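PDB 4JVS: effector protein B, substrate of the Dot/Icm secretion system from Legionella drancourtii, which probably acts, through the GAP domain held in this chain, as a GTPase-activating protein that speeds GTP hydrolysis by a partner GTPase. Local coordinates for residues G167-I170 with I171-L174. Residues are numbered along the deposited sequence; the frame is centred on the assembly and turned at random.
Sequences GQNI and ILQL
Residues 167-170 and 171-174 are consecutive turns of one alpha-helix, 156-177, in the N-terminal part of the LepB GAP domain, and four successive i to i+4 backbone hydrogen bonds join them. Gln-173 N to Asn-169 O measures 2.8 Å, and Leu-172 N to Gln-168 O and Leu-174 N to Ile-170 O repeat the pattern. The bond from Ile-171 N to Gly-167 O is weak at 3.4 Å. Phi and psi stay helical throughout, consistent with an unbroken helix.

The side chains divide by face. Ile-170 and Leu-174, one turn apart, meet loosely, with CG2 of Ile-170 4.3 Å from CD1 of Leu-174, and turn into the helical core: Ile-170 packs on Phe-34 and Phe-202, Leu-174 on Trp-41 and Leu-195. Ile-171 faces helix 60-80 through Leu-63 and Phe-67. On another face Gln-168, Asn-169 and Leu-172 pack against the chain of another protein, and the Gln-168 side chain lies about 11 Å from the bound aluminum fluoride. GDP with aluminum fluoride mimics the transition state of GTP hydrolysis, so this face probably belongs to the GTPase interface, near the nucleotide without touching it.

Asn-169 and Gln-173 add a polar link between side chains. Chi1 of Asn-169 (-166°) sets CG opposite the backbone N and beside the carbonyl carbon, and the bend of Gln-173 at chi2 brings NE2 to OD1. The two amide planes stand 77° apart. Gln-173 NE2 donates to Asn-169 OD1 at 2.9 Å, tilted 18° from the carbonyl plane. Leu-172 borders that same oxygen, its CD1 3.6 Å from Asn-169 OD1.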
loop_
_atom_site.group_PDB
_atom_site.type_symbol
_atom_site.label_atom_id
_atom_site.label_comp_id
_atom_site.label_asym_id
_atom_site.label_seq_id
_atom_site.Cartn_x
_atom_site.Cartn_y
_atom_site.Cartn_z
ATOM N N GLY A 167 7.528 8.546 -7.544
ATOM C CA GLY A 167 7.400 9.721 -6.709
ATOM C C GLY A 167 7.326 9.327 -5.252
ATOM O O GLY A 167 7.892 10.011 -4.390
ATOM N N GLN A 168 6.627 8.223 -4.982
ATOM C CA GLN A 168 6.506 7.687 -3.633
ATOM C C GLN A 168 7.878 7.333 -3.081
ATOM O O GLN A 168 8.193 7.597 -1.922
ATOM C CB GLN A 168 5.626 6.443 -3.638
ATOM C CG GLN A 168 4.171 6.708 -4.015
ATOM C CD GLN A 168 3.270 5.506 -3.772
ATOM O OE1 GLN A 168 3.507 4.410 -4.295
ATOM N NE2 GLN A 168 2.236 5.706 -2.970
ATOM N N ASN A 169 8.703 6.745 -3.930
ATOM C CA ASN A 169 10.006 6.273 -3.519
ATOM C C ASN A 169 10.949 7.423 -3.157
ATOM O O ASN A 169 11.790 7.281 -2.268
ATOM C CB ASN A 169 10.588 5.384 -4.615
ATOM C CG ASN A 169 11.779 4.576 -4.153
ATOM O OD1 ASN A 169 12.006 4.400 -2.955
ATOM N ND2 ASN A 169 12.553 4.075 -5.111
ATOM N N ILE A 170 10.809 8.556 -3.844
ATOM C CA ILE A 170 11.596 9.743 -3.527
ATOM C C ILE A 170 11.332 10.148 -2.074
ATOM O O ILE A 170 12.250 10.386 -1.292
ATOM C CB ILE A 170 11.233 10.928 -4.449
ATOM C CG1 ILE A 170 11.581 10.613 -5.905
ATOM C CG2 ILE A 170 11.928 12.206 -3.994
ATOM C CD1 ILE A 170 11.211 11.726 -6.869
ATOM N N ILE A 171 10.057 10.202 -1.721
ATOM C CA ILE A 171 9.637 10.533 -0.373
ATOM C C ILE A 171 10.107 9.473 0.609
ATOM O O ILE A 171 10.530 9.802 1.710
ATOM C CB ILE A 171 8.103 10.670 -0.310
ATOM C CG1 ILE A 171 7.652 11.799 -1.249
ATOM C CG2 ILE A 171 7.646 10.872 1.124
ATOM C CD1 ILE A 171 6.204 12.174 -1.148
ATOM N N LEU A 172 10.054 8.207 0.193
ATOM C CA LEU A 172 10.516 7.077 1.003
ATOM C C LEU A 172 11.997 7.209 1.343
ATOM O O LEU A 172 12.394 7.139 2.515
ATOM C CB LEU A 172 10.308 5.762 0.245
ATOM C CG LEU A 172 10.090 4.437 0.991
ATOM C CD1 LEU A 172 10.424 3.254 0.105
ATOM C CD2 LEU A 172 10.851 4.332 2.290
ATOM N N GLN A 173 12.818 7.374 0.312
ATOM C CA GLN A 173 14.257 7.443 0.517
ATOM C C GLN A 173 14.633 8.635 1.394
ATOM O O GLN A 173 15.529 8.524 2.231
ATOM C CB GLN A 173 15.003 7.462 -0.817
ATOM C CG GLN A 173 14.726 6.246 -1.689
ATOM C CD GLN A 173 15.083 4.930 -1.017
ATOM O OE1 GLN A 173 15.965 4.876 -0.158
ATOM N NE2 GLN A 173 14.396 3.861 -1.408
ATOM N N LEU A 174 13.936 9.759 1.220
ATOM C CA LEU A 174 14.177 10.938 2.056
ATOM C C LEU A 174 13.817 10.696 3.526
ATOM O O LEU A 174 14.562 11.087 4.420
ATOM C CB LEU A 174 13.429 12.164 1.520
ATOM C CG LEU A 174 13.847 12.684 0.141
ATOM C CD1 LEU A 174 13.086 13.963 -0.207
ATOM C CD2 LEU A 174 15.354 12.894 0.049
#